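Local coordinates for Lys-gingipain W83 (Porphyromonas gingivalis, PDB 4ITC), which cleaves proteins after lysine as a cysteine protease and probable virulence factor, and is represented here by its calcium-binding K1 cleaved adhesin domain, at residues D22-G27 against G56-D61; A89-A94 against F154-M159; K17-D22 against D61-T66; C82-N87 against Y161-E166. All coordinates share one frame; numbering follows the deposited sequence.

Interaction 1 of 4, residues D22-G27 against G56-D61; sequences DGDGHG and GVLTPD. With CA (calcium ion), chain B.
Over one face of the His26 imidazole sits the CD1 methyl of Leu58, 4.1 Å above the ring plane and displaced toward its rim, while CG of Asp24 lies at the ring edge, in plane. The other methyl of the leucine, CD2, comes to 3.6 Å from OD2 of Asp24, so one forked apolar tip covers both the ring and the flank of a carboxylate. This is a calcium site built on an Asp-X-Asp-X-Asp-Gly loop, the DxDxDG pattern familiar from EF-hand-like loops, here set in a beta sandwich. The metal takes both oxygens of Asp22, with OD1 at 2.4 Å from the calcium, together with OD1 of Asp24 and the backbone O of His26, which is 2.3 Å from the ion. Water 3 joins them, and Asp20 and Asn62 complete the seven ligand atoms. With CG between the backbone N and carbonyl carbon (chi1 70°), the Asp24 carboxylate folds back over its own loop, where OD1 accepts the N-H of His26 from above the carboxylate plane in an Asx turn. Asp24 OD2 takes protons from water 3 and, at 2.7 Å, from water 2, which also accepts from Thr59 N and so bridges the two segments. Asp61 points its carboxylate into a salt bridge with Arg152, but its backbone supplies the direct clasp. Asp61 N donates to Asp22 OD1 at 2.8 Å, nearly straight at 160°, arriving 49° out of the carboxylate plane at the oxygen that also binds calcium.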
loop_
_atom_site.group_PDB
_atom_site.type_symbol
_atom_site.label_atom_id
_atom_site.label_comp_id
_atom_site.label_asym_id
_atom_site.label_seq_id
_atom_site.Cartn_x
_atom_site.Cartn_y
_atom_site.Cartn_z
ATOM N N ASP A 22 -15.282 -1.320 -1.417
ATOM C CA ASP A 22 -16.242 -2.088 -0.616
ATOM C C ASP A 22 -17.314 -1.159 -0.015
ATOM O O ASP A 22 -18.388 -1.666 0.362
ATOM C CB ASP A 22 -15.523 -2.820 0.489
ATOM C CG ASP A 22 -14.782 -1.876 1.383
ATOM O OD1 ASP A 22 -13.644 -1.490 0.986
ATOM O OD2 ASP A 22 -15.310 -1.490 2.459
ATOM N N GLY A 23 -17.067 0.149 0.039
ATOM C CA GLY A 23 -18.099 1.171 0.388
ATOM C C GLY A 23 -18.322 1.395 1.882
ATOM O O GLY A 23 -19.302 2.040 2.272
ATOM N N ASP A 24 -17.420 0.925 2.739
ATOM C CA ASP A 24 -17.616 1.098 4.212
ATOM C C ASP A 24 -17.212 2.454 4.762
ATOM O O ASP A 24 -17.364 2.722 5.961
ATOM C CB ASP A 24 -16.958 -0.060 4.989
ATOM C CG ASP A 24 -15.408 -0.041 4.956
ATOM O OD1 ASP A 24 -14.847 0.799 4.217
ATOM O OD2 ASP A 24 -14.826 -0.881 5.634
ATOM N N GLY A 25 -16.652 3.310 3.928
ATOM C CA GLY A 25 -16.221 4.613 4.361
ATOM C C GLY A 25 -14.809 4.683 4.910
ATOM O O GLY A 25 -14.379 5.723 5.429
ATOM N N HIS A 26 -14.116 3.544 4.862
ATOM C CA HIS A 26 -12.735 3.426 5.322
ATOM C C HIS A 26 -11.854 3.063 4.138
ATOM O O HIS A 26 -12.100 2.079 3.483
ATOM C CB HIS A 26 -12.598 2.320 6.366
ATOM C CG HIS A 26 -13.437 2.539 7.566
ATOM N ND1 HIS A 26 -12.996 3.248 8.655
ATOM C CD2 HIS A 26 -14.677 2.101 7.870
ATOM C CE1 HIS A 26 -13.965 3.291 9.557
ATOM N NE2 HIS A 26 -14.988 2.594 9.106
ATOM N N GLY A 27 -10.852 3.888 3.854
ATOM C CA GLY A 27 -9.928 3.629 2.746
ATOM C C GLY A 27 -8.498 3.802 3.205
ATOM O O GLY A 27 -8.197 3.863 4.413
ATOM N N GLY A 56 -14.126 -1.943 14.762
ATOM C CA GLY A 56 -14.151 -3.393 14.721
ATOM C C GLY A 56 -13.672 -3.978 13.399
ATOM O O GLY A 56 -12.944 -3.344 12.654
ATOM N N VAL A 57 -14.087 -5.196 13.137
ATOM C CA VAL A 57 -13.621 -5.951 11.984
ATOM C C VAL A 57 -14.112 -5.331 10.694
ATOM O O VAL A 57 -15.306 -5.032 10.543
ATOM C CB VAL A 57 -14.082 -7.425 12.072
ATOM C CG1 VAL A 57 -13.754 -8.192 10.799
ATOM C CG2 VAL A 57 -13.476 -8.068 13.301
ATOM N N LEU A 58 -13.210 -5.139 9.725
ATOM C CA LEU A 58 -13.550 -4.630 8.410
ATOM C C LEU A 58 -13.236 -5.645 7.330
ATOM O O LEU A 58 -12.459 -6.574 7.575
ATOM C CB LEU A 58 -12.772 -3.339 8.157
ATOM C CG LEU A 58 -12.991 -2.266 9.204
ATOM C CD1 LEU A 58 -12.064 -1.091 8.964
ATOM C CD2 LEU A 58 -14.446 -1.816 9.123
ATOM N N THR A 59 -13.832 -5.463 6.154
ATOM C CA THR A 59 -13.533 -6.251 4.976
ATOM C C THR A 59 -13.108 -5.312 3.801
ATOM O O THR A 59 -13.854 -5.123 2.812
ATOM C CB THR A 59 -14.711 -7.152 4.584
ATOM O OG1 THR A 59 -15.868 -6.336 4.354
ATOM C CG2 THR A 59 -14.978 -8.190 5.667
ATOM N N PRO A 60 -11.879 -4.760 3.897
ATOM C CA PRO A 60 -11.450 -3.767 2.901
ATOM C C PRO A 60 -11.371 -4.309 1.475
ATOM O O PRO A 60 -10.996 -5.470 1.253
ATOM C CB PRO A 60 -10.039 -3.366 3.368
ATOM C CG PRO A 60 -9.623 -4.457 4.272
ATOM C CD PRO A 60 -10.868 -4.929 4.955
ATOM N N ASP A 61 -11.662 -3.428 0.536
ATOM C CA ASP A 61 -11.262 -3.541 -0.834
ATOM C C ASP A 61 -10.930 -2.121 -1.254
ATOM O O ASP A 61 -11.728 -1.401 -1.875
ATOM C CB ASP A 61 -12.332 -4.189 -1.689
ATOM C CG ASP A 61 -11.882 -4.408 -3.109
ATOM O OD1 ASP A 61 -10.689 -4.167 -3.390
ATOM O OD2 ASP A 61 -12.735 -4.802 -3.965
HETATM CA CA CA B . -13.226 0.281 2.532
HETATM O O HOH W 1 -16.997 -3.474 3.552
HETATM O O HOH W 2 -15.785 -3.399 6.111
HETATM O O HOH W 3 -12.517 -1.101 4.405
#

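Interaction 2 of 4, residues A89-A94 against F154-M159; sequences ASEHYA and FQSTDM. With GAI (guanidine), chain E.
Where strand 92-98, an inner strand of the five-stranded sheet of this beta sandwich, begins, the loop leaving strand 148-153 clasps it. His92 and Phe154 hold one end as an offset edge-to-face pair, centroids 5.1 Å apart and planes at 67°, in which CD2 of the histidine rests over a face of the phenylalanine. Phe154 CE1 lies 3.6 Å from Ala94 CB at the ring edge. Hydrogen bonds from NE2 to Glu113 and between ND1 and Thr115 OG1 fix the rotation of the imidazole. His92 N donates to the Ser156 hydroxyl OG at 2.9 Å, in the conformer described, and Phe154 N bonds weakly to His92 O. At the other end Met159 packs on Ser90 and Glu91, its CB 3.3 Å from Glu91 OE2, which is hydrogen-bonded to Ser49 OG and Phe160 N; Glu91 OE1 bonds His153. Met159 CG, beside its backbone N (chi1 -74°), lies 3.3 Å from Ser90 O, and the bend at chi2 directs SD toward Ser90 N, a weak bond, with CE near a bound guanidine. Strand 109-115 pairs with strand 92-98, Tyr93 bonding to Glu114 through the backbone, while Ala89 and Tyr93 pack against strand 75-83 of the other sheet.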
loop_
_atom_site.group_PDB
_atom_site.type_symbol
_atom_site.label_atom_id
_atom_site.label_comp_id
_atom_site.label_asym_id
_atom_site.label_seq_id
_atom_site.Cartn_x
_atom_site.Cartn_y
_atom_site.Cartn_z
ATOM N N ALA A 89 -0.547 -9.538 11.818
ATOM C CA ALA A 89 0.284 -9.104 10.701
ATOM C C ALA A 89 -0.183 -9.565 9.325
ATOM O O ALA A 89 0.379 -9.142 8.301
ATOM C CB ALA A 89 1.705 -9.584 10.917
ATOM N N SER A 90 -1.145 -10.474 9.278
ATOM C CA SER A 90 -1.518 -11.119 8.023
ATOM C C SER A 90 -2.459 -10.284 7.188
ATOM O O SER A 90 -3.669 -10.573 7.110
ATOM C CB SER A 90 -2.147 -12.484 8.302
ATOM O OG SER A 90 -1.205 -13.273 8.989
ATOM N N GLU A 91 -1.898 -9.226 6.593
ATOM C CA GLU A 91 -2.622 -8.410 5.644
ATOM C C GLU A 91 -2.283 -8.831 4.228
ATOM O O GLU A 91 -1.098 -9.042 3.888
ATOM C CB GLU A 91 -2.288 -6.925 5.865
ATOM C CG GLU A 91 -2.651 -6.409 7.275
ATOM C CD GLU A 91 -4.148 -6.240 7.527
ATOM O OE1 GLU A 91 -4.973 -6.581 6.634
ATOM O OE2 GLU A 91 -4.527 -5.816 8.650
ATOM N N HIS A 92 -3.300 -8.857 3.396
ATOM C CA HIS A 92 -3.182 -9.266 2.005
ATOM C C HIS A 92 -3.322 -8.061 1.106
ATOM O O HIS A 92 -4.222 -7.252 1.289
ATOM C CB HIS A 92 -4.267 -10.294 1.687
ATOM C CG HIS A 92 -4.145 -10.905 0.317
ATOM N ND1 HIS A 92 -3.280 -11.948 0.068
ATOM C CD2 HIS A 92 -4.691 -10.569 -0.872
ATOM C CE1 HIS A 92 -3.341 -12.256 -1.218
ATOM N NE2 HIS A 92 -4.197 -11.449 -1.807
ATOM N N TYR A 93 -2.482 -8.010 0.084
ATOM C CA TYR A 93 -2.537 -6.893 -0.842
ATOM C C TYR A 93 -2.015 -7.319 -2.199
ATOM O O TYR A 93 -1.387 -8.403 -2.359
ATOM C CB TYR A 93 -1.727 -5.671 -0.332
ATOM C CG TYR A 93 -0.235 -5.859 -0.394
ATOM C CD1 TYR A 93 0.438 -6.657 0.535
ATOM C CD2 TYR A 93 0.503 -5.294 -1.401
ATOM C CE1 TYR A 93 1.809 -6.862 0.457
ATOM C CE2 TYR A 93 1.874 -5.494 -1.479
ATOM C CZ TYR A 93 2.494 -6.304 -0.567
ATOM O OH TYR A 93 3.871 -6.455 -0.691
ATOM N N ALA A 94 -2.272 -6.473 -3.175
ATOM C CA ALA A 94 -1.712 -6.691 -4.517
ATOM C C ALA A 94 -1.359 -5.345 -5.119
ATOM O O ALA A 94 -1.914 -4.327 -4.712
ATOM C CB ALA A 94 -2.663 -7.480 -5.413
ATOM N N PHE A 154 -7.100 -5.956 0.129
ATOM C CA PHE A 154 -8.322 -6.729 -0.154
ATOM C C PHE A 154 -8.120 -8.143 0.326
ATOM O O PHE A 154 -7.011 -8.509 0.686
ATOM C CB PHE A 154 -8.729 -6.696 -1.662
ATOM C CG PHE A 154 -7.853 -7.546 -2.563
ATOM C CD1 PHE A 154 -6.492 -7.295 -2.696
ATOM C CD2 PHE A 154 -8.391 -8.593 -3.264
ATOM C CE1 PHE A 154 -5.701 -8.072 -3.497
ATOM C CE2 PHE A 154 -7.591 -9.377 -4.089
ATOM C CZ PHE A 154 -6.244 -9.133 -4.173
ATOM N N GLN A 155 -9.193 -8.938 0.324
ATOM C CA GLN A 155 -9.122 -10.343 0.834
ATOM C C GLN A 155 -8.393 -10.383 2.175
ATOM O O GLN A 155 -7.516 -11.240 2.426
ATOM C CB GLN A 155 -8.491 -11.294 -0.183
ATOM C CG GLN A 155 -9.454 -11.559 -1.322
ATOM C CD GLN A 155 -8.855 -12.351 -2.470
ATOM O OE1 GLN A 155 -7.779 -12.937 -2.360
ATOM N NE2 GLN A 155 -9.563 -12.371 -3.572
ATOM N N SER A 156 -8.730 -9.386 3.003
ATOM C CA SER A 156 -8.133 -9.185 4.309
ATOM C C SER A 156 -9.253 -8.920 5.296
ATOM O O SER A 156 -10.260 -8.255 4.989
ATOM C CB SER A 156 -7.181 -7.974 4.323
ATOM O OG SER A 156 -6.075 -8.186 3.457
ATOM N N THR A 157 -9.120 -9.485 6.480
ATOM C CA THR A 157 -10.067 -9.120 7.543
ATOM C C THR A 157 -9.490 -9.471 8.910
ATOM O O THR A 157 -8.750 -10.456 9.075
ATOM C CB THR A 157 -11.428 -9.819 7.314
ATOM O OG1 THR A 157 -12.395 -9.277 8.214
ATOM C CG2 THR A 157 -11.320 -11.336 7.585
ATOM N N ASP A 158 -9.782 -8.632 9.886
ATOM C CA ASP A 158 -9.556 -8.956 11.286
ATOM C C ASP A 158 -8.109 -9.139 11.681
ATOM O O ASP A 158 -7.779 -9.967 12.511
ATOM C CB ASP A 158 -10.405 -10.207 11.676
ATOM C CG ASP A 158 -10.486 -10.396 13.147
ATOM O OD1 ASP A 158 -10.445 -9.407 13.917
ATOM O OD2 ASP A 158 -10.652 -11.565 13.566
ATOM N N MET A 159 -7.249 -8.288 11.130
ATOM C CA MET A 159 -5.858 -8.206 11.539
ATOM C C MET A 159 -5.664 -6.825 12.141
ATOM O O MET A 159 -6.216 -6.549 13.242
ATOM C CB MET A 159 -4.940 -8.580 10.389
ATOM C CG MET A 159 -4.961 -10.089 10.136
ATOM S SD MET A 159 -4.070 -10.978 11.423
ATOM C CE MET A 159 -4.799 -12.647 11.268
HETATM C C GAI E . -7.119 -12.165 15.281
HETATM N N1 GAI E . -6.491 -12.847 16.149
HETATM N N2 GAI E . -8.373 -11.805 15.464
HETATM N N3 GAI E . -6.442 -11.884 14.196
#

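Interaction 3 of 4, residues K17-D22 against D61-T66; sequences KTIDAD and DNYLIT. With CA (calcium ion), chain B; GAI (guanidine), chain G.
Lys17 to Asp20 run antiparallel to Asn62 to Ile65, forming the edge pair of the five-stranded sheet in this beta sandwich; the strand axes approach to 4.7 Å at 172°. Backbone hydrogen bonds come first. Lys17 with Ile65 and Ile19 with Tyr63 are hydrogen-bonded pairs, each closed by two N-H...O bonds, and Ala21 N adds one to Asp61 O beyond the strand end. The apolar contacts belong to the face bearing Ile19, Tyr63 and Ile65. There the CD1 methyls of Ile19 and Ile65 meet at 3.5 Å, tighter than usual carbon contact, and Ala21 CB lies 3.9 Å from Tyr63 CE1. The backbone O of Ile19 sits at the edge of the tyrosine ring, in its plane. On the other face Thr18 CG2 lies 3.8 Å from Leu64 CD1, while Thr18 OG1 accepts from N1 of a guanidine molecule at 3.1 Å. Lys17, extended throughout, reaches a salt bridge with Asp103; at the other end of the strand pair Asp20 and Asn62 ligate calcium. These two, a non-hydrogen-bonded pair, lie side by side with carboxylate and amide planes 74° apart, Asp20 directing its carboxylate to the ion with CG anti to the backbone N (chi1 171°). Their second atoms are tied down as well, Asp20 OD2 by Gly25 N and Asn62 ND2 by Ser47. Asp20 OD1 stands 2.3 Å and Asn62 OD1 2.4 Å from the calcium.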
loop_
_atom_site.group_PDB
_atom_site.type_symbol
_atom_site.label_atom_id
_atom_site.label_comp_id
_atom_site.label_asym_id
_atom_site.label_seq_id
_atom_site.Cartn_x
_atom_site.Cartn_y
_atom_site.Cartn_z
ATOM N N LYS A 17 -5.336 8.901 -6.558
ATOM C CA LYS A 17 -6.742 8.568 -6.445
ATOM C C LYS A 17 -6.934 7.480 -5.411
ATOM O O LYS A 17 -6.103 6.563 -5.306
ATOM C CB LYS A 17 -7.276 8.087 -7.799
ATOM C CG LYS A 17 -8.718 7.617 -7.787
ATOM C CD LYS A 17 -9.170 7.390 -9.212
ATOM C CE LYS A 17 -10.576 6.868 -9.267
ATOM N NZ LYS A 17 -11.006 6.600 -10.661
ATOM N N THR A 18 -7.980 7.586 -4.617
ATOM C CA THR A 18 -8.339 6.523 -3.683
ATOM C C THR A 18 -9.698 5.994 -4.055
ATOM O O THR A 18 -10.594 6.753 -4.476
ATOM C CB THR A 18 -8.302 6.953 -2.202
ATOM O OG1 THR A 18 -9.082 8.152 -2.017
ATOM C CG2 THR A 18 -6.875 7.151 -1.733
ATOM N N ILE A 19 -9.853 4.683 -3.955
ATOM C CA ILE A 19 -11.138 4.033 -4.176
ATOM C C ILE A 19 -11.458 3.140 -2.989
ATOM O O ILE A 19 -10.763 2.191 -2.699
ATOM C CB ILE A 19 -11.227 3.193 -5.454
ATOM C CG1 ILE A 19 -10.689 3.969 -6.672
ATOM C CG2 ILE A 19 -12.656 2.730 -5.646
ATOM C CD1 ILE A 19 -10.585 3.115 -7.911
ATOM N N ASP A 20 -12.569 3.456 -2.335
ATOM C CA ASP A 20 -13.122 2.628 -1.281
ATOM C C ASP A 20 -14.119 1.714 -1.931
ATOM O O ASP A 20 -15.357 1.986 -1.942
ATOM C CB ASP A 20 -13.805 3.527 -0.244
ATOM C CG ASP A 20 -14.608 2.774 0.778
ATOM O OD1 ASP A 20 -14.369 1.592 1.042
ATOM O OD2 ASP A 20 -15.547 3.425 1.358
ATOM N N ALA A 21 -13.647 0.615 -2.516
ATOM C CA ALA A 21 -14.508 -0.158 -3.397
ATOM C C ALA A 21 -15.580 -0.937 -2.654
ATOM O O ALA A 21 -16.673 -1.169 -3.188
ATOM C CB ALA A 21 -13.698 -1.058 -4.290
ATOM N N ASP A 22 -15.282 -1.320 -1.417
ATOM C CA ASP A 22 -16.242 -2.088 -0.616
ATOM C C ASP A 22 -17.314 -1.159 -0.015
ATOM O O ASP A 22 -18.388 -1.666 0.362
ATOM C CB ASP A 22 -15.523 -2.820 0.489
ATOM C CG ASP A 22 -14.782 -1.876 1.383
ATOM O OD1 ASP A 22 -13.644 -1.490 0.986
ATOM O OD2 ASP A 22 -15.310 -1.490 2.459
ATOM N N ASP A 61 -11.662 -3.428 0.536
ATOM C CA ASP A 61 -11.262 -3.541 -0.834
ATOM C C ASP A 61 -10.930 -2.121 -1.254
ATOM O O ASP A 61 -11.728 -1.401 -1.875
ATOM C CB ASP A 61 -12.332 -4.189 -1.689
ATOM C CG ASP A 61 -11.882 -4.408 -3.109
ATOM O OD1 ASP A 61 -10.689 -4.167 -3.390
ATOM O OD2 ASP A 61 -12.735 -4.802 -3.965
ATOM N N ASN A 62 -9.724 -1.693 -0.834
ATOM C CA ASN A 62 -9.314 -0.265 -0.906
ATOM C C ASN A 62 -8.154 -0.105 -1.864
ATOM O O ASN A 62 -7.131 -0.836 -1.729
ATOM C CB ASN A 62 -8.876 0.269 0.440
ATOM C CG ASN A 62 -9.902 0.096 1.580
ATOM O OD1 ASN A 62 -11.154 0.045 1.367
ATOM N ND2 ASN A 62 -9.381 0.095 2.825
ATOM N N TYR A 63 -8.243 0.874 -2.743
ATOM C CA TYR A 63 -7.238 1.142 -3.761
ATOM C C TYR A 63 -6.599 2.476 -3.511
ATOM O O TYR A 63 -7.270 3.449 -3.176
ATOM C CB TYR A 63 -7.819 1.196 -5.152
ATOM C CG TYR A 63 -8.421 -0.099 -5.709
ATOM C CD1 TYR A 63 -9.615 -0.599 -5.269
ATOM C CD2 TYR A 63 -7.790 -0.761 -6.738
ATOM C CE1 TYR A 63 -10.149 -1.746 -5.809
ATOM C CE2 TYR A 63 -8.322 -1.903 -7.288
ATOM C CZ TYR A 63 -9.527 -2.374 -6.816
ATOM O OH TYR A 63 -10.084 -3.494 -7.374
ATOM N N LEU A 64 -5.282 2.527 -3.684
ATOM C CA LEU A 64 -4.495 3.769 -3.697
ATOM C C LEU A 64 -3.775 3.760 -5.042
ATOM O O LEU A 64 -3.007 2.827 -5.335
ATOM C CB LEU A 64 -3.502 3.774 -2.551
ATOM C CG LEU A 64 -2.524 4.937 -2.525
ATOM C CD1 LEU A 64 -3.196 6.283 -2.327
ATOM C CD2 LEU A 64 -1.466 4.691 -1.465
ATOM N N ILE A 65 -4.005 4.805 -5.837
ATOM C CA ILE A 65 -3.600 4.809 -7.226
ATOM C C ILE A 65 -2.743 6.031 -7.524
ATOM O O ILE A 65 -3.091 7.143 -7.124
ATOM C CB ILE A 65 -4.859 4.807 -8.131
ATOM C CG1 ILE A 65 -5.686 3.515 -7.906
ATOM C CG2 ILE A 65 -4.510 4.932 -9.615
ATOM C CD1 ILE A 65 -7.144 3.659 -8.241
ATOM N N THR A 66 -1.631 5.798 -8.206
ATOM C CA THR A 66 -0.735 6.873 -8.639
ATOM C C THR A 66 -1.380 7.886 -9.561
ATOM O O THR A 66 -2.388 7.633 -10.199
ATOM C CB THR A 66 0.514 6.321 -9.338
ATOM O OG1 THR A 66 0.105 5.744 -10.578
ATOM C CG2 THR A 66 1.303 5.320 -8.462
HETATM CA CA CA B . -13.226 0.281 2.532
HETATM C C GAI G . -6.696 11.229 -2.080
HETATM N N1 GAI G . -7.261 10.488 -2.933
HETATM N N2 GAI G . -5.746 12.096 -2.425
HETATM N N3 GAI G . -7.067 11.146 -0.800
HETATM O O HOH W 3 -12.517 -1.101 4.405
#

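Interaction 4 of 4, residues C82-N87 against Y161-E166; sequences CAQDAN and YIDLDE. With CA (calcium ion), chain C.
Gln84 begins its course across the neighbouring strand at CB, which lies 3.7 Å from Tyr161 CB and 3.5 Å from Asp163 OD1, between two side chains two residues apart on the strand. CG, placed anti to the backbone N (chi1 173°), runs alongside the tyrosine and comes to 3.6 Å from its CD2; the two side chains point the same way, with amide and ring planes 33° apart. A bend at chi2 (63°) then swings the amide across to Asp163. Gln84 CD is 3.7 Å from Asp163 OD2, and at the tip Gln84 OE1 comes within 2.6 Å of that same oxygen. Beneath the side chains is the ordinary framework of an antiparallel beta ladder in a sandwich fold. Cys82 and Asp163 form a hydrogen-bonded pair, Asp163 N reaching Cys82 O at 2.9 Å in an almost straight line, and Ala83 with Ile162 is the non-hydrogen-bonded pair beside it. Gln84 N extends the series, donating to Tyr161 O at 3.1 Å just as its own chain leaves the strand; water 4 lies 2.8 Å from the same Tyr161 O and accepts from Asp85 N. Farther down the strand, Asp165 through both carboxylate oxygens and Glu166 through OE1 bind a second calcium, shared with Ser7, Glu9, Ser41 and Gly43. Around this stretch, strand 161-171 lies between strand 75-83 and strand 43-48, with Ile162 and Leu164 packed toward strand 148-153 of the other sheet.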
loop_
_atom_site.group_PDB
_atom_site.type_symbol
_atom_site.label_atom_id
_atom_site.label_comp_id
_atom_site.label_asym_id
_atom_site.label_seq_id
_atom_site.Cartn_x
_atom_site.Cartn_y
_atom_site.Cartn_z
ATOM N N CYS A 82 4.683 -2.831 5.601
ATOM C CA CYS A 82 4.713 -3.574 6.834
ATOM C C CYS A 82 3.323 -3.776 7.332
ATOM O O CYS A 82 2.367 -3.164 6.828
ATOM C CB CYS A 82 5.544 -2.893 7.907
ATOM S SG CYS A 82 4.787 -1.444 8.672
ATOM N N ALA A 83 3.241 -4.656 8.330
ATOM C CA ALA A 83 2.091 -4.773 9.206
ATOM C C ALA A 83 2.320 -3.814 10.359
ATOM O O ALA A 83 3.340 -3.868 11.042
ATOM C CB ALA A 83 1.982 -6.178 9.763
ATOM N N GLN A 84 1.333 -2.982 10.655
ATOM C CA GLN A 84 1.465 -2.064 11.778
ATOM C C GLN A 84 1.628 -2.779 13.115
ATOM O O GLN A 84 2.364 -2.302 13.973
ATOM C CB GLN A 84 0.221 -1.129 11.804
ATOM C CG GLN A 84 0.118 -0.201 13.021
ATOM C CD GLN A 84 1.259 0.796 13.107
ATOM O OE1 GLN A 84 1.954 1.109 12.132
ATOM N NE2 GLN A 84 1.467 1.307 14.338
ATOM N N ASP A 85 0.894 -3.884 13.312
ATOM C CA ASP A 85 0.924 -4.609 14.597
ATOM C C ASP A 85 1.408 -6.019 14.328
ATOM O O ASP A 85 0.753 -6.778 13.596
ATOM C CB ASP A 85 -0.466 -4.565 15.229
ATOM C CG ASP A 85 -0.534 -5.227 16.577
ATOM O OD1 ASP A 85 0.273 -6.153 16.844
ATOM O OD2 ASP A 85 -1.389 -4.814 17.401
ATOM N N ALA A 86 2.609 -6.340 14.839
ATOM C CA ALA A 86 3.230 -7.650 14.621
ATOM C C ALA A 86 2.434 -8.842 15.096
ATOM O O ALA A 86 2.652 -9.958 14.602
ATOM C CB ALA A 86 4.628 -7.662 15.249
ATOM N N ASN A 87 1.517 -8.633 16.042
ATOM C CA ASN A 87 0.636 -9.710 16.525
ATOM C C ASN A 87 -0.611 -9.909 15.639
ATOM O O ASN A 87 -1.379 -10.865 15.822
ATOM C CB ASN A 87 0.188 -9.413 17.968
ATOM C CG ASN A 87 1.343 -9.294 18.940
ATOM O OD1 ASN A 87 1.497 -8.277 19.634
ATOM N ND2 ASN A 87 2.138 -10.285 18.987
ATOM N N TYR A 161 -3.593 -3.081 10.575
ATOM C CA TYR A 161 -3.312 -2.228 9.404
ATOM C C TYR A 161 -2.197 -2.789 8.568
ATOM O O TYR A 161 -1.267 -3.415 9.079
ATOM C CB TYR A 161 -2.882 -0.802 9.729
ATOM C CG TYR A 161 -3.541 -0.036 10.833
ATOM C CD1 TYR A 161 -4.866 -0.290 11.228
ATOM C CD2 TYR A 161 -2.850 1.010 11.433
ATOM C CE1 TYR A 161 -5.433 0.453 12.248
ATOM C CE2 TYR A 161 -3.420 1.770 12.443
ATOM C CZ TYR A 161 -4.707 1.481 12.842
ATOM O OH TYR A 161 -5.376 2.210 13.825
ATOM N N ILE A 162 -2.276 -2.505 7.263
ATOM C CA ILE A 162 -1.140 -2.536 6.389
ATOM C C ILE A 162 -0.655 -1.098 6.190
ATOM O O ILE A 162 -1.455 -0.189 5.928
ATOM C CB ILE A 162 -1.446 -3.236 5.026
ATOM C CG1 ILE A 162 -0.173 -3.327 4.168
ATOM C CG2 ILE A 162 -2.612 -2.623 4.279
ATOM C CD1 ILE A 162 -0.383 -4.196 2.945
ATOM N N ASP A 163 0.650 -0.907 6.282
ATOM C CA ASP A 163 1.268 0.383 6.079
ATOM C C ASP A 163 2.142 0.312 4.805
ATOM O O ASP A 163 2.821 -0.676 4.573
ATOM C CB ASP A 163 2.187 0.736 7.225
ATOM C CG ASP A 163 1.554 0.750 8.610
ATOM O OD1 ASP A 163 0.316 0.700 8.814
ATOM O OD2 ASP A 163 2.409 0.831 9.571
ATOM N N LEU A 164 2.208 1.426 4.092
ATOM C CA LEU A 164 2.885 1.547 2.815
ATOM C C LEU A 164 3.627 2.878 2.809
ATOM O O LEU A 164 3.086 3.901 3.265
ATOM C CB LEU A 164 1.853 1.504 1.665
ATOM C CG LEU A 164 2.329 1.892 0.270
ATOM C CD1 LEU A 164 3.145 0.749 -0.282
ATOM C CD2 LEU A 164 1.144 2.149 -0.667
ATOM N N ASP A 165 4.875 2.872 2.305
ATOM C CA ASP A 165 5.684 4.104 2.299
ATOM C C ASP A 165 6.692 4.115 1.174
ATOM O O ASP A 165 7.030 3.068 0.587
ATOM C CB ASP A 165 6.380 4.295 3.656
ATOM C CG ASP A 165 6.730 5.746 3.964
ATOM O OD1 ASP A 165 6.290 6.669 3.252
ATOM O OD2 ASP A 165 7.433 5.968 4.980
ATOM N N GLU A 166 7.145 5.338 0.864
ATOM C CA GLU A 166 8.353 5.593 0.068
ATOM C C GLU A 166 8.260 4.901 -1.293
ATOM O O GLU A 166 9.043 4.015 -1.613
ATOM C CB GLU A 166 9.565 5.154 0.854
ATOM C CG GLU A 166 9.722 5.930 2.176
ATOM C CD GLU A 166 9.805 7.433 2.045
ATOM O OE1 GLU A 166 9.270 8.087 2.980
ATOM O OE2 GLU A 166 10.346 7.944 1.009
HETATM CA CA CA C . 7.452 8.398 4.508
HETATM O O HOH W 4 -1.126 -4.976 11.379
#

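Overall arrangement
Four contacts illustrate how a cleaved adhesin domain combines a beta sandwich with calcium sites. Interactions 1 and 3, with centres about 11 Å apart, share Asp22, Asp61, water 3 and one calcium: the first supplies the metal-binding loop, the second the strand pair from which it springs. Interaction 2 abuts both, through Leu58 O, probably hydrogen-bonded to Thr157 OG1 at 2.8 Å, and through Phe154 beside Asp61. It is nested along the chain within the loop closed by interaction 4, and Tyr93 packs on Ile162. Interactions 3 and 4, about 17 Å apart between centres, meet across the sandwich at Leu64 and Leu164. The second calcium is bound at the end of segment 161-166 in interaction 4.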